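Local coordinates for protein citryl-spermidine/3,4-dihydroxybenzoyl-citryl-spermidine:spermidine ligase (Bacillus anthracis, PDB 3TO3) that catalyses the ATP-dependent condensation of spermidine with citryl-spermidine intermediates on the way to petrobactin, a siderophore for iron acquisition and virulence, at residues K148-E154 / D383-F387; Y167-F173 / N303-T307; R180-E184 / A280-M284. All coordinates share one frame; numbering follows the deposited sequence.

In the fold
All three contacts lie in the IucA/IucC family region and gather around the bound ATP. Along the chain they nest: contact 1 (148-154 with 383-387) closes the widest loop, contact 2 (167-173 with 303-307) sits inside it, and contact 3 (180-184 with 280-284) inside contact 2. Contact 3 is the hub, its centre about 14 Å from that of contact 1 and about 12 Å from that of contact 2, whereas contacts 1 and 2 do not touch and their centres are about 24 Å apart. Strands 297-306 and 383-386, used by contacts 2 and 1, belong to the same mixed sheet, so segments distant in sequence converge beside the nucleotide.

Contact 1: residues K148-E154 / D383-F387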
loop_
_atom_site.group_PDB
_atom_site.type_symbol
_atom_site.label_atom_id
_atom_site.label_comp_id
_atom_site.label_asym_id
_atom_site.label_seq_id
_atom_site.Cartn_x
_atom_site.Cartn_y
_atom_site.Cartn_z
ATOM N N LYS B 148 -25.205 -4.531 -29.026
ATOM C CA LYS B 148 -23.908 -4.156 -28.466
ATOM C C LYS B 148 -22.756 -4.419 -29.445
ATOM O O LYS B 148 -22.537 -5.558 -29.874
ATOM C CB LYS B 148 -23.647 -4.918 -27.170
ATOM C CG LYS B 148 -24.565 -4.575 -26.011
ATOM C CD LYS B 148 -24.114 -3.334 -25.253
ATOM C CE LYS B 148 -24.632 -2.050 -25.917
ATOM N NZ LYS B 148 -24.394 -0.835 -25.063
ATOM N N SER B 149 -22.026 -3.358 -29.795
ATOM C CA SER B 149 -20.813 -3.471 -30.608
ATOM C C SER B 149 -19.659 -3.988 -29.733
ATOM O O SER B 149 -19.836 -4.190 -28.516
ATOM C CB SER B 149 -20.436 -2.106 -31.175
ATOM O OG SER B 149 -19.979 -1.256 -30.132
ATOM N N TYR B 150 -18.485 -4.186 -30.347
ATOM C CA TYR B 150 -17.310 -4.710 -29.638
ATOM C C TYR B 150 -16.917 -3.854 -28.442
ATOM O O TYR B 150 -16.805 -4.352 -27.332
ATOM C CB TYR B 150 -16.094 -4.840 -30.563
ATOM C CG TYR B 150 -14.822 -5.179 -29.790
ATOM C CD1 TYR B 150 -13.773 -4.268 -29.686
ATOM C CD2 TYR B 150 -14.688 -6.404 -29.144
ATOM C CE1 TYR B 150 -12.626 -4.579 -28.979
ATOM C CE2 TYR B 150 -13.545 -6.726 -28.445
ATOM C CZ TYR B 150 -12.520 -5.811 -28.356
ATOM O OH TYR B 150 -11.393 -6.131 -27.634
ATOM N N ASP B 151 -16.711 -2.566 -28.689
ATOM C CA ASP B 151 -16.237 -1.651 -27.671
ATOM C C ASP B 151 -17.207 -1.560 -26.506
ATOM O O ASP B 151 -16.774 -1.526 -25.361
ATOM C CB ASP B 151 -15.972 -0.269 -28.274
ATOM C CG ASP B 151 -14.875 -0.296 -29.297
ATOM O OD1 ASP B 151 -13.865 -0.976 -29.043
ATOM O OD2 ASP B 151 -15.037 0.341 -30.365
ATOM N N GLU B 152 -18.506 -1.530 -26.821
ATOM C CA GLU B 152 -19.577 -1.497 -25.825
ATOM C C GLU B 152 -19.574 -2.750 -24.961
ATOM O O GLU B 152 -19.788 -2.672 -23.746
ATOM C CB GLU B 152 -20.944 -1.335 -26.493
ATOM C CG GLU B 152 -21.450 0.098 -26.627
ATOM C CD GLU B 152 -22.547 0.241 -27.702
ATOM O OE1 GLU B 152 -22.912 -0.776 -28.347
ATOM O OE2 GLU B 152 -23.037 1.379 -27.906
ATOM N N LEU B 153 -19.317 -3.907 -25.568
ATOM C CA LEU B 153 -19.244 -5.145 -24.786
ATOM C C LEU B 153 -18.028 -5.239 -23.861
ATOM O O LEU B 153 -18.144 -5.763 -22.750
ATOM C CB LEU B 153 -19.295 -6.364 -25.689
ATOM C CG LEU B 153 -20.690 -6.752 -26.159
ATOM C CD1 LEU B 153 -20.588 -7.702 -27.334
ATOM C CD2 LEU B 153 -21.442 -7.382 -24.988
ATOM N N GLU B 154 -16.864 -4.769 -24.314
ATOM C CA GLU B 154 -15.690 -4.815 -23.452
ATOM C C GLU B 154 -16.049 -4.215 -22.099
ATOM O O GLU B 154 -15.775 -4.828 -21.069
ATOM C CB GLU B 154 -14.473 -4.097 -24.056
ATOM C CG GLU B 154 -13.637 -4.930 -25.041
ATOM C CD GLU B 154 -12.611 -5.867 -24.371
ATOM O OE1 GLU B 154 -12.396 -5.777 -23.143
ATOM O OE2 GLU B 154 -12.004 -6.697 -25.096
ATOM N N ASP B 383 -19.143 -7.760 -36.609
ATOM C CA ASP B 383 -18.835 -7.148 -35.305
ATOM C C ASP B 383 -17.979 -8.117 -34.482
ATOM O O ASP B 383 -17.579 -9.179 -34.978
ATOM C CB ASP B 383 -20.100 -6.731 -34.534
ATOM C CG ASP B 383 -19.889 -5.458 -33.678
ATOM O OD1 ASP B 383 -18.737 -5.177 -33.224
ATOM O OD2 ASP B 383 -20.892 -4.735 -33.470
ATOM N N ALA B 384 -17.687 -7.763 -33.235
ATOM C CA ALA B 384 -16.738 -8.539 -32.455
ATOM C C ALA B 384 -17.154 -8.569 -31.011
ATOM O O ALA B 384 -17.711 -7.604 -30.503
ATOM C CB ALA B 384 -15.317 -7.942 -32.573
ATOM N N VAL B 385 -16.859 -9.674 -30.344
ATOM C CA VAL B 385 -17.154 -9.792 -28.933
ATOM C C VAL B 385 -15.929 -10.405 -28.251
ATOM O O VAL B 385 -15.315 -11.315 -28.785
ATOM C CB VAL B 385 -18.457 -10.673 -28.710
ATOM C CG1 VAL B 385 -18.342 -11.992 -29.417
ATOM C CG2 VAL B 385 -18.695 -10.930 -27.255
ATOM N N PRO B 386 -15.581 -9.918 -27.055
ATOM C CA PRO B 386 -14.516 -10.573 -26.285
ATOM C C PRO B 386 -14.868 -12.016 -25.998
ATOM O O PRO B 386 -16.018 -12.322 -25.686
ATOM C CB PRO B 386 -14.470 -9.785 -24.976
ATOM C CG PRO B 386 -15.622 -8.826 -25.013
ATOM C CD PRO B 386 -16.046 -8.669 -26.433
ATOM N N PHE B 387 -13.890 -12.902 -26.076
ATOM C CA PHE B 387 -14.205 -14.316 -26.060
ATOM C C PHE B 387 -14.849 -14.774 -24.748
ATOM O O PHE B 387 -15.783 -15.558 -24.773
ATOM C CB PHE B 387 -13.000 -15.153 -26.455
ATOM C CG PHE B 387 -13.331 -16.570 -26.814
ATOM C CD1 PHE B 387 -13.618 -16.911 -28.115
ATOM C CD2 PHE B 387 -13.364 -17.558 -25.845
ATOM C CE1 PHE B 387 -13.900 -18.225 -28.455
ATOM C CE2 PHE B 387 -13.657 -18.853 -26.179
ATOM C CZ PHE B 387 -13.917 -19.191 -27.492
HETATM O O HOH W 1 -20.601 -7.402 -31.354
#
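Asp383 OD1 receives two backbone N-H groups: that of Ala384, its own neighbour in the strand, at 2.8 Å, and across the contact that of Tyr150, where the bond to OD1 is weak at 3.1 Å and bent to 133° at the hydrogen. Here a short helix packs along a strand of the mixed sheet: helix 150-154 runs nearly parallel to strand 383-386, their segment axes 15° apart, while the strand pairs through its backbone with strand 443-448. Ser149 holds the N-cap position, and the Asp383 carboxylate lies beside this helix start, where it would probably be stabilised by the positive end of the helix dipole. Within the first turn, Glu152 OE1 takes the Ser149 N-H on its anti side in a nearly straight bond.

Further along, the contact turns apolar. Tyr150 turns its ring along the strand, CG lying opposite the amide nitrogen and beside the carbonyl carbon (chi1 171°): Ala384 O sits at the ring edge and in its plane, the CB atoms of Tyr150 and Ala384 are 3.8 Å apart, and CE2 reaches Pro386 CD, also at 3.8 Å. Leu153 straddles the next two residues, CB against Pro386 CD and CD1 against Val385 CG2. Outside the pair, Ile444 packs on both Tyr150 and Ala384. A single water ties the two backbones together, donating to Lys148 O at 3.1 Å and to Ala384 O at 3.0 Å.

Contact 2: residues Y167-F173 / N303-T307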
loop_
_atom_site.group_PDB
_atom_site.type_symbol
_atom_site.label_atom_id
_atom_site.label_comp_id
_atom_site.label_asym_id
_atom_site.label_seq_id
_atom_site.Cartn_x
_atom_site.Cartn_y
_atom_site.Cartn_z
ATOM N N TYR B 167 -11.357 -11.618 -8.318
ATOM C CA TYR B 167 -11.291 -11.211 -9.717
ATOM C C TYR B 167 -11.306 -9.702 -9.945
ATOM O O TYR B 167 -11.169 -9.234 -11.072
ATOM C CB TYR B 167 -12.500 -11.843 -10.449
ATOM C CG TYR B 167 -13.853 -11.694 -9.728
ATOM C CD1 TYR B 167 -14.613 -10.534 -9.860
ATOM C CD2 TYR B 167 -14.344 -12.689 -8.891
ATOM C CE1 TYR B 167 -15.836 -10.378 -9.209
ATOM C CE2 TYR B 167 -15.575 -12.544 -8.231
ATOM C CZ TYR B 167 -16.313 -11.381 -8.403
ATOM O OH TYR B 167 -17.516 -11.200 -7.764
ATOM N N LYS B 168 -11.681 -8.991 -8.895
ATOM C CA LYS B 168 -11.683 -7.530 -8.724
ATOM C C LYS B 168 -10.733 -6.743 -7.786
ATOM O O LYS B 168 -11.074 -5.620 -7.413
ATOM C CB LYS B 168 -13.101 -6.953 -8.775
ATOM C CG LYS B 168 -13.241 -5.874 -9.847
ATOM C CD LYS B 168 -14.710 -5.605 -10.138
ATOM C CE LYS B 168 -15.137 -6.289 -11.425
ATOM N NZ LYS B 168 -16.551 -6.021 -11.723
ATOM N N ALA B 169 -9.721 -7.370 -7.209
ATOM C CA ALA B 169 -9.036 -6.765 -6.056
ATOM C C ALA B 169 -8.669 -5.297 -6.231
ATOM O O ALA B 169 -8.997 -4.460 -5.363
ATOM C CB ALA B 169 -7.807 -7.561 -5.688
ATOM N N ARG B 170 -8.006 -4.995 -7.339
ATOM C CA ARG B 170 -7.524 -3.642 -7.622
ATOM C C ARG B 170 -6.829 -2.979 -6.432
ATOM O O ARG B 170 -7.184 -1.852 -6.068
ATOM C CB ARG B 170 -8.667 -2.742 -8.091
ATOM C CG ARG B 170 -9.064 -2.943 -9.535
ATOM C CD ARG B 170 -10.430 -2.336 -9.846
ATOM N NE ARG B 170 -11.005 -2.971 -11.019
ATOM C CZ ARG B 170 -12.143 -2.610 -11.608
ATOM N NH1 ARG B 170 -12.864 -1.605 -11.128
ATOM N NH2 ARG B 170 -12.568 -3.285 -12.670
ATOM N N ILE B 171 -5.868 -3.665 -5.810
ATOM C CA ILE B 171 -5.123 -3.079 -4.675
ATOM C C ILE B 171 -4.337 -1.819 -5.132
ATOM O O ILE B 171 -3.531 -1.847 -6.082
ATOM C CB ILE B 171 -4.172 -4.114 -4.013
ATOM C CG1 ILE B 171 -4.856 -5.492 -3.903
ATOM C CG2 ILE B 171 -3.616 -3.607 -2.624
ATOM C CD1 ILE B 171 -6.067 -5.550 -3.017
ATOM N N GLY B 172 -4.559 -0.721 -4.421
ATOM C CA GLY B 172 -4.143 0.608 -4.855
ATOM C C GLY B 172 -5.255 1.571 -5.268
ATOM O O GLY B 172 -5.024 2.783 -5.188
ATOM N N PHE B 173 -6.459 1.081 -5.614
ATOM C CA PHE B 173 -7.626 1.966 -5.849
ATOM C C PHE B 173 -8.508 2.007 -4.614
ATOM O O PHE B 173 -8.983 0.957 -4.146
ATOM C CB PHE B 173 -8.531 1.493 -7.018
ATOM C CG PHE B 173 -7.984 1.764 -8.413
ATOM C CD1 PHE B 173 -6.787 2.426 -8.613
ATOM C CD2 PHE B 173 -8.689 1.332 -9.540
ATOM C CE1 PHE B 173 -6.291 2.675 -9.935
ATOM C CE2 PHE B 173 -8.207 1.566 -10.834
ATOM C CZ PHE B 173 -7.000 2.238 -11.032
ATOM N N ASN B 303 0.710 0.531 -11.556
ATOM C CA ASN B 303 1.126 -0.261 -10.433
ATOM C C ASN B 303 -0.052 -0.421 -9.486
ATOM O O ASN B 303 -0.128 0.216 -8.447
ATOM C CB ASN B 303 2.216 0.540 -9.698
ATOM C CG ASN B 303 3.632 0.177 -10.147
ATOM O OD1 ASN B 303 4.059 0.488 -11.277
ATOM N ND2 ASN B 303 4.373 -0.466 -9.256
ATOM N N ILE B 304 -0.755 -1.520 -9.686
ATOM C CA ILE B 304 -1.913 -1.895 -8.895
ATOM C C ILE B 304 -1.929 -3.402 -9.015
ATOM O O ILE B 304 -1.375 -3.995 -9.965
ATOM C CB ILE B 304 -3.324 -1.329 -9.375
ATOM C CG1 ILE B 304 -3.763 -1.953 -10.694
ATOM C CG2 ILE B 304 -3.407 0.197 -9.408
ATOM C CD1 ILE B 304 -5.200 -1.614 -11.061
ATOM N N LEU B 305 -2.559 -4.025 -8.040
ATOM C CA LEU B 305 -2.582 -5.456 -8.005
ATOM C C LEU B 305 -3.997 -5.951 -8.270
ATOM O O LEU B 305 -4.938 -5.679 -7.509
ATOM C CB LEU B 305 -2.063 -5.934 -6.664
ATOM C CG LEU B 305 -1.662 -7.393 -6.618
ATOM C CD1 LEU B 305 -0.153 -7.485 -6.331
ATOM C CD2 LEU B 305 -2.517 -8.116 -5.561
ATOM N N ASN B 306 -4.124 -6.668 -9.377
ATOM C CA ASN B 306 -5.352 -7.329 -9.769
ATOM C C ASN B 306 -5.071 -8.792 -9.988
ATOM O O ASN B 306 -4.224 -9.141 -10.818
ATOM C CB ASN B 306 -5.856 -6.737 -11.069
ATOM C CG ASN B 306 -7.201 -6.144 -10.923
ATOM O OD1 ASN B 306 -7.888 -6.403 -9.938
ATOM N ND2 ASN B 306 -7.603 -5.336 -11.896
ATOM N N THR B 307 -5.781 -9.646 -9.258
ATOM C CA THR B 307 -5.566 -11.089 -9.338
ATOM C C THR B 307 -4.171 -11.488 -8.830
ATOM O O THR B 307 -3.580 -12.467 -9.289
ATOM C CB THR B 307 -5.853 -11.652 -10.770
ATOM O OG1 THR B 307 -6.295 -13.010 -10.674
ATOM C CG2 THR B 307 -4.619 -11.577 -11.686
HETATM O O HOH W 2 -10.539 -5.922 -12.705
#
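Arg170 runs alongside Asn306, and its side chain can be followed outward from the backbone. CB lies 4.2 Å from Asn306 OD1; CG rests against the Asn306 amide, 3.7 Å from ND2. From CG to NE the chain is extended, which carries the guanidinium past that amide, the two planes 66° apart. Lys168 CG lies over the rim of one guanidinium face. At the tip, NH2 makes a weak bond to a water at the guanidinium edge, which also accepts weakly from Asn306 ND2, while NH1 is held by Asn178 and by a salt bridge to Glu184.

The backbones meet as a G1 beta bulge: Arg170 and Ile171 both face Leu305, and Arg170 has the left-handed helical conformation (phi 46°, psi 51°) of the bulge's first position. Ile171 forms the antiparallel hydrogen-bonded pair, Ile171 N to Leu305 O at 2.8 Å and Leu305 N to Ile171 O at 3.1 Å. Arg170 N lies 3.1 Å from Leu305 O at too poor an angle to bond; its N-H is taken by Asn306 OD1 at 3.0 Å, from above the carbonyl plane. A type II turn leads on to Phe173, whose CE1 meets Ile304 CG2 at 3.8 Å.

Near the ATP site, then, the loop is joined to strand 297-306 by the Ile171-Leu305 pair and the Arg170 N to Asn306 OD1 bond, the shared water adding a weak link.

Contact 3: residues R180-E184 / A280-M284; sequences RYGYE and AQQSM. With ATP (adenosine-5'-triphosphate), chain E.
Tyr183 lays one ring face over the backbone of the ATP-binding loop, and this CH-pi contact is the centre of the interface. Gln282 CA stands 3.8 Å from the Tyr183 ring centroid and only 14° off its normal. The ring comes to lie there because CG sits between the backbone N and the carbonyl carbon (chi1 78°), turning it across the type I turn of Gln281 to Met284, which is closed by the bond from Met284 N to Gln281 O. Gln282 CG crosses the outer part of the ring, 4.1 Å from Tyr183 CZ. Beyond it the amide bonds Asn388 and Glu154; the phenol OH is engaged with Leu157 O.

Apolar contacts come next. Met284, present as selenomethionine, brings CG to the edge of the Tyr183 ring, in its plane and 3.8 Å from CD2. Ala280 CB meets Tyr183 CB at 4.1 Å.

Carbonyl oxygens also touch carbon. Gln281 O lies 3.1 Å from Tyr183 CB, and Gln282 O approaches CD2. The bend of Met284 at chi3 (59°) sets CE against Tyr181 O, 3.2 Å away, with Tyr181 CB a little farther.

No direct bond joins the segments; Asn155 ND2 holds both Ala280 O and Tyr183 O, and a water donates to Tyr181 O and to Met284 O at 2.7 Å.

Ser283 OG donates to ATP O1B at 2.8 Å and also bonds Thr286 OG1, which helps to fix the hydroxyl; Arg285, Lys299, Arg311 and Tyr391 bond the nucleotide too. One turn thus presents mainly carbon, with two carbonyl oxygens, to Tyr183, and its next residue gives a hydroxyl to the beta-phosphate.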
loop_
_atom_site.group_PDB
_atom_site.type_symbol
_atom_site.label_atom_id
_atom_site.label_comp_id
_atom_site.label_asym_id
_atom_site.label_seq_id
_atom_site.Cartn_x
_atom_site.Cartn_y
_atom_site.Cartn_z
ATOM N N ARG B 180 -13.149 6.460 -11.154
ATOM C CA ARG B 180 -12.520 7.178 -12.245
ATOM C C ARG B 180 -11.972 6.252 -13.317
ATOM O O ARG B 180 -12.172 6.479 -14.496
ATOM C CB ARG B 180 -11.402 8.100 -11.725
ATOM C CG ARG B 180 -11.890 9.400 -11.111
ATOM C CD ARG B 180 -10.742 10.431 -10.898
ATOM N NE ARG B 180 -10.018 10.209 -9.646
ATOM C CZ ARG B 180 -10.239 10.862 -8.505
ATOM N NH1 ARG B 180 -11.170 11.816 -8.444
ATOM N NH2 ARG B 180 -9.522 10.561 -7.417
ATOM N N TYR B 181 -11.170 5.284 -12.895
ATOM C CA TYR B 181 -10.490 4.399 -13.824
ATOM C C TYR B 181 -11.025 2.997 -14.055
ATOM O O TYR B 181 -10.552 2.314 -14.970
ATOM C CB TYR B 181 -9.015 4.343 -13.441
ATOM C CG TYR B 181 -8.482 5.720 -13.335
ATOM C CD1 TYR B 181 -8.406 6.541 -14.467
ATOM C CD2 TYR B 181 -8.076 6.232 -12.117
ATOM C CE1 TYR B 181 -7.933 7.855 -14.377
ATOM C CE2 TYR B 181 -7.586 7.539 -12.012
ATOM C CZ TYR B 181 -7.516 8.343 -13.140
ATOM O OH TYR B 181 -7.051 9.629 -13.023
ATOM N N GLY B 182 -12.026 2.575 -13.279
ATOM C CA GLY B 182 -12.528 1.217 -13.411
ATOM C C GLY B 182 -13.223 1.117 -14.759
ATOM O O GLY B 182 -13.969 2.022 -15.168
ATOM N N TYR B 183 -12.955 0.032 -15.470
ATOM C CA TYR B 183 -13.427 -0.094 -16.826
ATOM C C TYR B 183 -14.962 -0.141 -16.902
ATOM O O TYR B 183 -15.542 0.159 -17.945
ATOM C CB TYR B 183 -12.783 -1.308 -17.511
ATOM C CG TYR B 183 -13.361 -2.678 -17.153
ATOM C CD1 TYR B 183 -14.577 -3.112 -17.694
ATOM C CD2 TYR B 183 -12.668 -3.556 -16.313
ATOM C CE1 TYR B 183 -15.104 -4.385 -17.388
ATOM C CE2 TYR B 183 -13.180 -4.832 -16.004
ATOM C CZ TYR B 183 -14.400 -5.235 -16.540
ATOM O OH TYR B 183 -14.910 -6.481 -16.228
ATOM N N GLU B 184 -15.621 -0.506 -15.805
ATOM C CA GLU B 184 -17.092 -0.552 -15.784
ATOM C C GLU B 184 -17.711 0.829 -16.016
ATOM O O GLU B 184 -18.850 0.938 -16.501
ATOM C CB GLU B 184 -17.640 -1.098 -14.447
ATOM C CG GLU B 184 -17.130 -2.475 -14.038
ATOM C CD GLU B 184 -16.004 -2.409 -13.000
ATOM O OE1 GLU B 184 -15.144 -1.501 -13.095
ATOM O OE2 GLU B 184 -15.994 -3.258 -12.080
ATOM N N ALA B 280 -10.641 2.723 -20.833
ATOM C CA ALA B 280 -10.063 1.419 -20.481
ATOM C C ALA B 280 -10.871 0.272 -21.029
ATOM O O ALA B 280 -12.080 0.386 -21.133
ATOM C CB ALA B 280 -9.939 1.250 -18.947
ATOM N N GLN B 281 -10.186 -0.827 -21.354
ATOM C CA GLN B 281 -10.809 -2.134 -21.612
ATOM C C GLN B 281 -10.875 -2.998 -20.334
ATOM O O GLN B 281 -10.580 -2.518 -19.245
ATOM C CB GLN B 281 -10.023 -2.872 -22.684
ATOM C CG GLN B 281 -9.865 -2.059 -23.949
ATOM C CD GLN B 281 -9.259 -2.860 -25.100
ATOM O OE1 GLN B 281 -8.118 -3.324 -25.013
ATOM N NE2 GLN B 281 -10.025 -3.021 -26.187
ATOM N N GLN B 282 -11.246 -4.267 -20.468
ATOM C CA GLN B 282 -11.314 -5.174 -19.325
ATOM C C GLN B 282 -10.016 -5.229 -18.555
ATOM O O GLN B 282 -10.021 -5.514 -17.366
ATOM C CB GLN B 282 -11.633 -6.594 -19.782
ATOM C CG GLN B 282 -13.106 -6.861 -20.068
ATOM C CD GLN B 282 -13.348 -8.290 -20.538
ATOM O OE1 GLN B 282 -13.911 -9.097 -19.802
ATOM N NE2 GLN B 282 -12.901 -8.613 -21.768
ATOM N N SER B 283 -8.904 -4.976 -19.239
ATOM C CA SER B 283 -7.565 -5.077 -18.650
ATOM C C SER B 283 -7.219 -3.865 -17.797
ATOM O O SER B 283 -6.407 -3.944 -16.868
ATOM C CB SER B 283 -6.507 -5.351 -19.747
ATOM O OG SER B 283 -5.529 -4.325 -19.897
HETATM N N MSE B 284 -7.812 -2.737 -18.157
HETATM C CA MSE B 284 -7.653 -1.447 -17.470
HETATM C C MSE B 284 -6.323 -0.706 -17.651
HETATM O O MSE B 284 -6.308 0.515 -17.569
HETATM C CB MSE B 284 -7.887 -1.604 -15.994
HETATM C CG MSE B 284 -9.358 -1.705 -15.682
HETATM SE SE MSE B 284 -9.597 -1.637 -13.802
HETATM C CE MSE B 284 -8.777 0.108 -13.489
HETATM P PB ATP E . -3.564 -7.555 -20.013
HETATM O O1B ATP E . -3.382 -6.134 -19.544
HETATM O O2B ATP E . -2.243 -8.275 -19.965
HETATM O O3B ATP E . -4.160 -7.556 -21.469
HETATM P PA ATP E . -4.361 -8.532 -17.605
HETATM O O1A ATP E . -3.441 -7.446 -17.083
HETATM O O2A ATP E . -3.803 -9.933 -17.382
HETATM O O3A ATP E . -4.600 -8.320 -19.126
HETATM O "O5'" ATP E . -5.728 -8.380 -16.845
HETATM C "C5'" ATP E . -6.916 -8.739 -17.446
HETATM C "C4'" ATP E . -8.033 -8.941 -16.587
HETATM O "O4'" ATP E . -9.045 -9.751 -17.275
HETATM C "C3'" ATP E . -7.637 -9.713 -15.387
HETATM O "O3'" ATP E . -7.899 -8.984 -14.250
HETATM C "C2'" ATP E . -8.455 -10.938 -15.435
HETATM O "O2'" ATP E . -8.831 -11.324 -14.181
HETATM C "C1'" ATP E . -9.624 -10.504 -16.252
HETATM N N9 ATP E . -10.460 -11.560 -16.755
HETATM C C8 ATP E . -11.796 -11.595 -16.613
HETATM N N7 ATP E . -12.244 -12.712 -17.203
HETATM C C5 ATP E . -11.200 -13.390 -17.730
HETATM C C6 ATP E . -11.096 -14.591 -18.446
HETATM N N6 ATP E . -12.283 -15.349 -18.733
HETATM N N1 ATP E . -9.876 -15.014 -18.850
HETATM C C2 ATP E . -8.773 -14.291 -18.568
HETATM N N3 ATP E . -8.840 -13.130 -17.878
HETATM C C4 ATP E . -10.038 -12.653 -17.446
HETATM O O HOH W 3 -7.684 2.480 -16.426
#